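Side-chain contacts in DNA replication and repair protein RecF (Caldanaerobacter subterraneus subsp. tengcongensis, PDB 5Z69), which binds ATP, probably also single-stranded DNA, and acts as an ATP-dependent switch in RecFOR recombinational DNA repair: residues E48-L53 and V318-D323; L53-S58 and L144-S149; R57-S62 and I124-D129. All blocks are in the same frame, centred on the assembly; numbering follows the deposited sequence.

Interaction 1 (E48-L53 and V318-D323). With AGS (phosphothiophosphoric acid-adenylate ester), chain C.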
loop_
_atom_site.group_PDB
_atom_site.type_symbol
_atom_site.label_atom_id
_atom_site.label_comp_id
_atom_site.label_asym_id
_atom_site.label_seq_id
_atom_site.Cartn_x
_atom_site.Cartn_y
_atom_site.Cartn_z
ATOM N N GLU A 48 13.627 1.724 31.391
ATOM C CA GLU A 48 14.524 1.362 30.310
ATOM C C GLU A 48 15.489 0.260 30.767
ATOM O O GLU A 48 15.800 -0.654 30.011
ATOM C CB GLU A 48 15.301 2.592 29.826
ATOM C CG GLU A 48 16.264 2.351 28.656
ATOM C CD GLU A 48 16.957 3.654 28.202
ATOM O OE1 GLU A 48 16.903 3.992 26.996
ATOM O OE2 GLU A 48 17.542 4.339 29.055
ATOM N N ALA A 49 15.961 0.347 32.004
ATOM C CA ALA A 49 16.838 -0.691 32.544
ATOM C C ALA A 49 16.089 -2.021 32.682
ATOM O O ALA A 49 16.624 -3.085 32.376
ATOM C CB ALA A 49 17.420 -0.251 33.889
ATOM N N ILE A 50 14.847 -1.967 33.138
ATOM C CA ILE A 50 14.058 -3.189 33.262
ATOM C C ILE A 50 13.748 -3.797 31.895
ATOM O O ILE A 50 13.917 -4.995 31.702
ATOM C CB ILE A 50 12.760 -2.933 34.022
ATOM C CG1 ILE A 50 13.108 -2.488 35.436
ATOM C CG2 ILE A 50 11.910 -4.205 34.050
ATOM C CD1 ILE A 50 11.997 -1.766 36.153
ATOM N N ARG A 51 13.328 -2.970 30.936
ATOM C CA ARG A 51 13.008 -3.445 29.587
ATOM C C ARG A 51 14.232 -3.986 28.839
ATOM O O ARG A 51 14.116 -4.865 27.972
ATOM C CB ARG A 51 12.359 -2.308 28.795
ATOM C CG ARG A 51 11.996 -2.645 27.356
ATOM C CD ARG A 51 10.908 -3.695 27.240
ATOM N NE ARG A 51 10.447 -3.793 25.853
ATOM C CZ ARG A 51 9.710 -4.778 25.349
ATOM N NH1 ARG A 51 9.305 -5.787 26.114
ATOM N NH2 ARG A 51 9.373 -4.749 24.061
ATOM N N LEU A 52 15.409 -3.470 29.184
ATOM C CA LEU A 52 16.672 -3.973 28.641
ATOM C C LEU A 52 16.864 -5.481 28.867
ATOM O O LEU A 52 17.408 -6.196 28.010
ATOM C CB LEU A 52 17.843 -3.201 29.271
ATOM C CG LEU A 52 19.268 -3.673 28.951
ATOM C CD1 LEU A 52 19.660 -3.130 27.566
ATOM C CD2 LEU A 52 20.265 -3.212 30.033
ATOM N N LEU A 53 16.450 -5.952 30.046
ATOM C CA LEU A 53 16.548 -7.370 30.425
ATOM C C LEU A 53 15.659 -8.250 29.537
ATOM O O LEU A 53 15.917 -9.446 29.404
ATOM C CB LEU A 53 16.183 -7.582 31.921
ATOM C CG LEU A 53 17.169 -7.225 33.051
ATOM C CD1 LEU A 53 17.608 -5.892 32.789
ATOM C CD2 LEU A 53 16.506 -7.161 34.396
ATOM N N VAL A 318 5.535 -9.250 32.760
ATOM C CA VAL A 318 5.544 -8.088 33.619
ATOM C C VAL A 318 5.090 -6.882 32.800
ATOM O O VAL A 318 5.436 -6.767 31.634
ATOM C CB VAL A 318 6.950 -7.848 34.220
ATOM C CG1 VAL A 318 6.993 -6.489 34.873
ATOM C CG2 VAL A 318 7.301 -8.993 35.235
ATOM N N LEU A 319 4.335 -5.979 33.409
ATOM C CA LEU A 319 3.816 -4.830 32.682
ATOM C C LEU A 319 4.599 -3.562 33.053
ATOM O O LEU A 319 4.793 -3.265 34.236
ATOM C CB LEU A 319 2.301 -4.678 32.959
ATOM C CG LEU A 319 1.336 -5.482 32.078
ATOM C CD1 LEU A 319 1.869 -6.824 31.653
ATOM C CD2 LEU A 319 -0.033 -5.636 32.731
ATOM N N LEU A 320 5.061 -2.824 32.044
ATOM C CA LEU A 320 5.731 -1.545 32.248
ATOM C C LEU A 320 4.902 -0.362 31.692
ATOM O O LEU A 320 4.615 -0.302 30.480
ATOM C CB LEU A 320 7.124 -1.588 31.599
ATOM C CG LEU A 320 7.973 -2.806 32.023
ATOM C CD1 LEU A 320 9.253 -2.781 31.232
ATOM C CD2 LEU A 320 8.222 -2.782 33.496
ATOM N N LEU A 321 4.514 0.551 32.578
ATOM C CA LEU A 321 3.635 1.654 32.186
ATOM C C LEU A 321 4.364 2.974 32.364
ATOM O O LEU A 321 4.507 3.473 33.484
ATOM C CB LEU A 321 2.344 1.636 33.009
ATOM C CG LEU A 321 1.251 0.681 32.516
ATOM C CD1 LEU A 321 1.717 -0.761 32.637
ATOM C CD2 LEU A 321 -0.055 0.871 33.283
ATOM N N ASP A 322 4.862 3.519 31.262
ATOM C CA ASP A 322 5.690 4.714 31.354
ATOM C C ASP A 322 4.894 5.953 31.033
ATOM O O ASP A 322 4.559 6.176 29.887
ATOM C CB ASP A 322 6.887 4.625 30.414
ATOM C CG ASP A 322 7.929 5.699 30.696
ATOM O OD1 ASP A 322 7.935 6.252 31.815
ATOM O OD2 ASP A 322 8.752 5.980 29.808
ATOM N N ASP A 323 4.620 6.760 32.052
ATOM C CA ASP A 323 4.013 8.072 31.860
ATOM C C ASP A 323 2.712 7.955 31.072
ATOM O O ASP A 323 2.480 8.695 30.125
ATOM C CB ASP A 323 5.001 9.017 31.156
ATOM C CG ASP A 323 4.492 10.445 31.070
ATOM O OD1 ASP A 323 3.672 10.843 31.929
ATOM O OD2 ASP A 323 4.910 11.166 30.134
HETATM P PG AGS C . 9.763 10.095 32.229
HETATM S S1G AGS C . 8.401 9.033 33.144
HETATM O O2G AGS C . 9.337 11.602 32.246
HETATM O O3G AGS C . 9.785 9.611 30.746
HETATM P PB AGS C . 11.967 11.032 33.733
HETATM O O1B AGS C . 12.143 10.679 35.172
HETATM O O2B AGS C . 11.184 12.345 33.564
HETATM O O3B AGS C . 11.179 9.889 32.910
HETATM P PA AGS C . 14.452 10.188 32.718
HETATM O O1A AGS C . 14.170 8.934 33.557
HETATM O O2A AGS C . 14.427 10.063 31.226
HETATM O O3A AGS C . 13.406 11.326 33.119
HETATM O "O5'" AGS C . 15.799 10.823 33.158
HETATM C "C5'" AGS C . 16.703 11.255 32.181
HETATM C "C4'" AGS C . 17.631 12.173 32.915
HETATM O "O4'" AGS C . 18.924 11.539 33.032
HETATM C "C3'" AGS C . 17.866 13.504 32.210
HETATM O "O3'" AGS C . 18.042 14.548 33.162
HETATM C "C2'" AGS C . 19.101 13.212 31.354
HETATM O "O2'" AGS C . 19.884 14.376 31.111
HETATM C "C1'" AGS C . 19.872 12.222 32.236
HETATM N N9 AGS C . 20.644 11.245 31.486
HETATM C C8 AGS C . 20.300 10.627 30.307
HETATM N N7 AGS C . 21.213 9.810 29.848
HETATM C C5 AGS C . 22.230 9.886 30.784
HETATM C C6 AGS C . 23.490 9.263 30.881
HETATM N N6 AGS C . 23.946 8.383 29.985
HETATM N N1 AGS C . 24.274 9.580 31.935
HETATM C C2 AGS C . 23.817 10.456 32.835
HETATM N N3 AGS C . 22.651 11.108 32.852
HETATM C C4 AGS C . 21.901 10.773 31.795
#
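L320 drives the fork of its side chain against one side of the helix, where I50 and R51 receive it. Its CD2 lies 4.0 Å from I50 CG2, while L320 CD1 nestles between that same methyl and R51 CB, 4.0 Å from the latter. I50 CG2, held anti to the backbone N while CG1 takes the place beside it (chi1 -63°), is the branch that meets the leucine; the two side chains cross obliquely. This greasy part is buried, and F346, T122 and I124 on the flanking strands also touch L320. In P-loop NTPase terms, the helix following the phosphate-binding loop packs on strand 318-321, next to the edge strand 122-125; its hydrophobic run ends in two aspartates, consistent with a Walker B motif. The contact is looser toward R51, which is partly exposed. Its chain leaves CB anti to the backbone N and kinks at chi2 (66°), carrying the guanidinium off to T122, which NH1 bonds. Beyond the strand's end the nucleotide takes over: D322 OD1 comes within 3.1 Å of the thiophosphate sulfur S1G of AGS and bonds the hydroxyl of T348. Replacing D322 by alanine is likely to leave the T348 hydroxyl without this partner and a gap beside the sulfur. D323, less well ordered, brings its CB to 3.9 Å from AGS S1G.

Interaction 2 (L53-S58 and L144-S149)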
loop_
_atom_site.group_PDB
_atom_site.type_symbol
_atom_site.label_atom_id
_atom_site.label_comp_id
_atom_site.label_asym_id
_atom_site.label_seq_id
_atom_site.Cartn_x
_atom_site.Cartn_y
_atom_site.Cartn_z
ATOM N N LEU A 53 16.450 -5.952 30.046
ATOM C CA LEU A 53 16.548 -7.370 30.425
ATOM C C LEU A 53 15.659 -8.250 29.537
ATOM O O LEU A 53 15.917 -9.446 29.404
ATOM C CB LEU A 53 16.183 -7.582 31.921
ATOM C CG LEU A 53 17.169 -7.225 33.051
ATOM C CD1 LEU A 53 17.608 -5.892 32.789
ATOM C CD2 LEU A 53 16.506 -7.161 34.396
ATOM N N SER A 54 14.636 -7.661 28.911
ATOM C CA SER A 54 13.760 -8.398 27.988
ATOM C C SER A 54 14.266 -8.370 26.550
ATOM O O SER A 54 14.250 -9.378 25.846
ATOM C CB SER A 54 12.338 -7.822 27.994
ATOM O OG SER A 54 11.664 -8.053 29.207
ATOM N N MET A 55 14.700 -7.200 26.107
ATOM C CA MET A 55 14.986 -6.998 24.690
ATOM C C MET A 55 16.470 -6.831 24.331
ATOM O O MET A 55 16.849 -6.948 23.161
ATOM C CB MET A 55 14.220 -5.777 24.200
ATOM C CG MET A 55 12.702 -5.874 24.409
ATOM S SD MET A 55 12.003 -7.332 23.603
ATOM C CE MET A 55 12.150 -6.812 21.893
ATOM N N GLY A 56 17.306 -6.541 25.317
ATOM C CA GLY A 56 18.704 -6.296 25.020
ATOM C C GLY A 56 18.947 -4.974 24.296
ATOM O O GLY A 56 19.972 -4.790 23.647
ATOM N N ARG A 57 18.002 -4.048 24.411
ATOM C CA ARG A 57 18.177 -2.719 23.824
ATOM C C ARG A 57 17.290 -1.709 24.538
ATOM O O ARG A 57 16.451 -2.091 25.375
ATOM C CB ARG A 57 17.835 -2.728 22.331
ATOM C CG ARG A 57 16.360 -2.957 22.107
ATOM C CD ARG A 57 16.052 -3.080 20.636
ATOM N NE ARG A 57 14.650 -3.423 20.438
ATOM C CZ ARG A 57 14.070 -3.543 19.253
ATOM N NH1 ARG A 57 14.771 -3.344 18.147
ATOM N NH2 ARG A 57 12.784 -3.859 19.180
ATOM N N SER A 58 17.504 -0.430 24.225
ATOM C CA SER A 58 16.686 0.674 24.721
ATOM C C SER A 58 15.322 0.694 24.034
ATOM O O SER A 58 15.262 0.698 22.810
ATOM C CB SER A 58 17.393 2.011 24.468
ATOM O OG SER A 58 16.547 3.111 24.757
ATOM N N LEU A 144 6.459 -4.707 14.522
ATOM C CA LEU A 144 6.030 -6.038 14.138
ATOM C C LEU A 144 7.139 -7.097 14.272
ATOM O O LEU A 144 6.892 -8.203 14.743
ATOM C CB LEU A 144 5.511 -6.006 12.699
ATOM C CG LEU A 144 4.953 -7.321 12.163
ATOM C CD1 LEU A 144 3.798 -7.791 12.998
ATOM C CD2 LEU A 144 4.522 -7.143 10.697
ATOM N N ASP A 145 8.353 -6.766 13.828
ATOM C CA ASP A 145 9.482 -7.689 13.915
ATOM C C ASP A 145 9.805 -8.027 15.376
ATOM O O ASP A 145 10.135 -9.165 15.699
ATOM C CB ASP A 145 10.721 -7.084 13.255
ATOM C CG ASP A 145 10.713 -7.204 11.744
ATOM O OD1 ASP A 145 10.016 -8.086 11.199
ATOM O OD2 ASP A 145 11.456 -6.432 11.109
ATOM N N ALA A 146 9.709 -7.029 16.246
ATOM C CA ALA A 146 10.023 -7.212 17.671
ATOM C C ALA A 146 8.944 -8.013 18.377
ATOM O O ALA A 146 9.256 -8.888 19.184
ATOM C CB ALA A 146 10.204 -5.862 18.357
ATOM N N CYS A 147 7.675 -7.712 18.091
ATOM C CA CYS A 147 6.579 -8.495 18.653
ATOM C C CYS A 147 6.725 -9.967 18.312
ATOM O O CYS A 147 6.609 -10.846 19.181
ATOM C CB CYS A 147 5.227 -7.994 18.149
ATOM S SG CYS A 147 4.786 -6.394 18.815
ATOM N N ILE A 148 6.979 -10.241 17.040
ATOM C CA ILE A 148 7.041 -11.636 16.611
ATOM C C ILE A 148 8.280 -12.366 17.131
ATOM O O ILE A 148 8.164 -13.488 17.609
ATOM C CB ILE A 148 7.000 -11.760 15.103
ATOM C CG1 ILE A 148 5.691 -11.117 14.557
ATOM C CG2 ILE A 148 7.114 -13.246 14.718
ATOM C CD1 ILE A 148 5.606 -11.042 13.047
ATOM N N SER A 149 9.450 -11.726 17.015
ATOM C CA SER A 149 10.713 -12.285 17.439
ATOM C C SER A 149 10.692 -12.685 18.913
ATOM O O SER A 149 11.259 -13.703 19.282
ATOM C CB SER A 149 11.848 -11.289 17.186
ATOM O OG SER A 149 11.948 -11.011 15.796
#
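Two quite different chain shapes converge on A146: M55 curls through chi2 of -57° and chi3 of -72°, bringing its end nearer the other helix than its start, whereas R57 starts with CG between the backbone N and the carbonyl carbon (chi1 68°) and then runs straight out to NE. The curl places the terminal methyl M55 CE 4.1 Å from A146 CB, an apolar touch. The straight chain sets R57 NH2 3.4 Å from A146 CB, with the methyl at the edge of the guanidinium and near its plane. The short alanine thus receives a methyl and an arginine end; the contact is small, 87 Å² buried over both sides, and A146 is partly exposed. G56 stands between the two callers; as the first residue to leave helical geometry, with positive phi, it ends the helical run of 43-55. The contact joins the end of this P-loop helix to helix 137-151, part of the helical region that the chain builds between strands 122-125 and 318-321; an insertion of helices here recalls the coiled coils that split the ATPase heads of Rad50 and SMC relatives. M55 also touches L117 and V150, and the R57 side chain touches K142. Within helix 137-151, S149 OG bends back to D145 O at 2.6 Å, and S149 N reaches the same oxygen at 3.0 Å from the opposite face of its plane. The D145 carboxylate is tied through OD1 to R204 and Y155, fastening helix 137-151 to the two long helices, 153-177 and 186-222.

Interaction 3 (R57-S62 and I124-D129). With AGS (phosphothiophosphoric acid-adenylate ester), chain C.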
loop_
_atom_site.group_PDB
_atom_site.type_symbol
_atom_site.label_atom_id
_atom_site.label_comp_id
_atom_site.label_asym_id
_atom_site.label_seq_id
_atom_site.Cartn_x
_atom_site.Cartn_y
_atom_site.Cartn_z
ATOM N N ARG A 57 18.002 -4.048 24.411
ATOM C CA ARG A 57 18.177 -2.719 23.824
ATOM C C ARG A 57 17.290 -1.709 24.538
ATOM O O ARG A 57 16.451 -2.091 25.375
ATOM C CB ARG A 57 17.835 -2.728 22.331
ATOM C CG ARG A 57 16.360 -2.957 22.107
ATOM C CD ARG A 57 16.052 -3.080 20.636
ATOM N NE ARG A 57 14.650 -3.423 20.438
ATOM C CZ ARG A 57 14.070 -3.543 19.253
ATOM N NH1 ARG A 57 14.771 -3.344 18.147
ATOM N NH2 ARG A 57 12.784 -3.859 19.180
ATOM N N SER A 58 17.504 -0.430 24.225
ATOM C CA SER A 58 16.686 0.674 24.721
ATOM C C SER A 58 15.322 0.694 24.034
ATOM O O SER A 58 15.262 0.698 22.810
ATOM C CB SER A 58 17.393 2.011 24.468
ATOM O OG SER A 58 16.547 3.111 24.757
ATOM N N PHE A 59 14.232 0.738 24.798
ATOM C CA PHE A 59 12.908 0.879 24.179
ATOM C C PHE A 59 12.736 2.261 23.552
ATOM O O PHE A 59 11.818 2.481 22.785
ATOM C CB PHE A 59 11.773 0.615 25.181
ATOM C CG PHE A 59 11.546 1.722 26.176
ATOM C CD1 PHE A 59 10.630 2.734 25.918
ATOM C CD2 PHE A 59 12.216 1.734 27.392
ATOM C CE1 PHE A 59 10.417 3.751 26.837
ATOM C CE2 PHE A 59 11.998 2.749 28.330
ATOM C CZ PHE A 59 11.102 3.759 28.047
ATOM N N ARG A 60 13.613 3.193 23.893
ATOM C CA ARG A 60 13.529 4.533 23.335
ATOM C C ARG A 60 14.272 4.633 22.007
ATOM O O ARG A 60 14.237 5.669 21.347
ATOM C CB ARG A 60 14.101 5.551 24.304
ATOM C CG ARG A 60 13.375 5.684 25.606
ATOM C CD ARG A 60 14.402 5.892 26.690
ATOM N NE ARG A 60 14.053 6.997 27.556
ATOM C CZ ARG A 60 14.701 7.298 28.671
ATOM N NH1 ARG A 60 15.744 6.572 29.057
ATOM N NH2 ARG A 60 14.302 8.335 29.394
ATOM N N GLY A 61 14.960 3.558 21.630
ATOM C CA GLY A 61 15.732 3.549 20.403
ATOM C C GLY A 61 17.121 4.145 20.550
ATOM O O GLY A 61 17.805 4.360 19.550
ATOM N N SER A 62 17.553 4.398 21.787
ATOM C CA SER A 62 18.872 5.004 22.026
ATOM C C SER A 62 20.012 4.038 21.755
ATOM O O SER A 62 19.864 2.840 21.947
ATOM C CB SER A 62 18.972 5.510 23.457
ATOM O OG SER A 62 17.820 6.254 23.808
ATOM N N ILE A 124 5.649 -3.044 27.360
ATOM C CA ILE A 124 5.805 -1.679 27.830
ATOM C C ILE A 124 4.825 -0.785 27.092
ATOM O O ILE A 124 4.741 -0.827 25.872
ATOM C CB ILE A 124 7.261 -1.164 27.647
ATOM C CG1 ILE A 124 7.359 0.312 28.023
ATOM C CG2 ILE A 124 7.779 -1.423 26.222
ATOM C CD1 ILE A 124 8.743 0.704 28.524
ATOM N N PHE A 125 4.072 -0.007 27.862
ATOM C CA PHE A 125 3.081 0.923 27.338
ATOM C C PHE A 125 3.661 2.297 27.555
ATOM O O PHE A 125 4.049 2.621 28.664
ATOM C CB PHE A 125 1.732 0.807 28.066
ATOM C CG PHE A 125 1.088 -0.554 27.986
ATOM C CD1 PHE A 125 1.549 -1.615 28.768
ATOM C CD2 PHE A 125 -0.013 -0.764 27.158
ATOM C CE1 PHE A 125 0.926 -2.868 28.700
ATOM C CE2 PHE A 125 -0.632 -2.010 27.085
ATOM C CZ PHE A 125 -0.161 -3.060 27.853
ATOM N N SER A 126 3.705 3.098 26.498
ATOM C CA SER A 126 4.372 4.397 26.508
ATOM C C SER A 126 3.591 5.361 25.606
ATOM O O SER A 126 2.935 4.916 24.673
ATOM C CB SER A 126 5.818 4.248 26.029
ATOM O OG SER A 126 6.484 5.489 26.001
ATOM N N PRO A 127 3.643 6.675 25.894
ATOM C CA PRO A 127 2.933 7.637 25.032
ATOM C C PRO A 127 3.374 7.553 23.570
ATOM O O PRO A 127 2.543 7.694 22.668
ATOM C CB PRO A 127 3.298 8.994 25.637
ATOM C CG PRO A 127 3.613 8.686 27.087
ATOM C CD PRO A 127 4.266 7.329 27.060
ATOM N N GLU A 128 4.653 7.278 23.343
ATOM C CA GLU A 128 5.187 7.161 21.990
ATOM C C GLU A 128 4.596 6.011 21.172
ATOM O O GLU A 128 4.932 5.851 20.001
ATOM C CB GLU A 128 6.709 7.002 22.034
ATOM C CG GLU A 128 7.453 8.290 22.333
ATOM C CD GLU A 128 7.318 8.716 23.781
ATOM O OE1 GLU A 128 7.433 9.932 24.056
ATOM O OE2 GLU A 128 7.100 7.831 24.643
ATOM N N ASP A 129 3.733 5.200 21.772
ATOM C CA ASP A 129 3.130 4.106 21.028
ATOM C C ASP A 129 2.235 4.667 19.910
ATOM O O ASP A 129 2.065 4.032 18.876
ATOM C CB ASP A 129 2.345 3.175 21.964
ATOM C CG ASP A 129 3.273 2.389 22.920
ATOM O OD1 ASP A 129 4.455 2.173 22.581
ATOM O OD2 ASP A 129 2.817 1.986 24.001
HETATM P PG AGS C . 9.763 10.095 32.229
HETATM S S1G AGS C . 8.401 9.033 33.144
HETATM O O2G AGS C . 9.337 11.602 32.246
HETATM O O3G AGS C . 9.785 9.611 30.746
HETATM P PB AGS C . 11.967 11.032 33.733
HETATM O O1B AGS C . 12.143 10.679 35.172
HETATM O O2B AGS C . 11.184 12.345 33.564
HETATM O O3B AGS C . 11.179 9.889 32.910
HETATM P PA AGS C . 14.452 10.188 32.718
HETATM O O1A AGS C . 14.170 8.934 33.557
HETATM O O2A AGS C . 14.427 10.063 31.226
HETATM O O3A AGS C . 13.406 11.326 33.119
HETATM O "O5'" AGS C . 15.799 10.823 33.158
HETATM C "C5'" AGS C . 16.703 11.255 32.181
HETATM C "C4'" AGS C . 17.631 12.173 32.915
HETATM O "O4'" AGS C . 18.924 11.539 33.032
HETATM C "C3'" AGS C . 17.866 13.504 32.210
HETATM O "O3'" AGS C . 18.042 14.548 33.162
HETATM C "C2'" AGS C . 19.101 13.212 31.354
HETATM O "O2'" AGS C . 19.884 14.376 31.111
HETATM C "C1'" AGS C . 19.872 12.222 32.236
HETATM N N9 AGS C . 20.644 11.245 31.486
HETATM C C8 AGS C . 20.300 10.627 30.307
HETATM N N7 AGS C . 21.213 9.810 29.848
HETATM C C5 AGS C . 22.230 9.886 30.784
HETATM C C6 AGS C . 23.490 9.263 30.881
HETATM N N6 AGS C . 23.946 8.383 29.985
HETATM N N1 AGS C . 24.274 9.580 31.935
HETATM C C2 AGS C . 23.817 10.456 32.835
HETATM N N3 AGS C . 22.651 11.108 32.852
HETATM C C4 AGS C . 21.901 10.773 31.795
#
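F59 turns its ring flat onto the end of I124. From CB, which points at the strand, a chi1 of 74° puts CG between the backbone N and the carbonyl carbon, and I124 CD1 waits 3.8 Å from F59 CG. Going outward, F59 CD1 and CD2 keep that spacing from the I124 methyl, and at the far end F59 CZ is still only 3.9 Å from I124 CD1. The methyl therefore sits squarely above the middle: a CH-pi contact, 3.6 Å from I124 CD1 to the F59 ring centroid and 2° off the normal. F59 CE1 also approaches S126 OG obliquely, at 4.4 Å. The opposite face carries R60 CG, offset toward the rim, so the ring is sandwiched between strand 122-125, an edge strand of the P-loop NTPase core sheet within this chain, and its own loop. That loop contains a type I turn from S58 to G61, tightened by an ST turn in which R60 N bonds S58 OG at 3.1 Å. R60 then heads for the nucleotide: its NH1 forms a salt bridge with E48 and bonds N45, and NH2 lies close to the alpha-phosphate of AGS, though the placing of NH2 is doubtful. Past the strand, S126 OG donates to E128 OE2 at 2.8 Å, and S126 N meets D129 OD2 from above the carboxylate plane, nearly straight at 166°.

The three contacts cluster around helix 43-55. The centres of interactions 1 and 2 are about 12 Å apart, those of interactions 1 and 3 about 9 Å, and those of interactions 2 and 3 about 11 Å. Interaction 1 closes the longest loop of chain, and interactions 2 and 3 are nested inside it, starting from overlapping segments that share R57 and S58. Interactions 1 and 3 reach neighbouring parallel strands of one sheet, 318-321 and 122-125, and both border the nucleotide; interaction 2 lies away from it, on helix 137-151. A probable hydrogen bond between E48 and S58 connects the helix to the following loop. The helix and its trailing loop thus join nucleotide, core sheet and helical region.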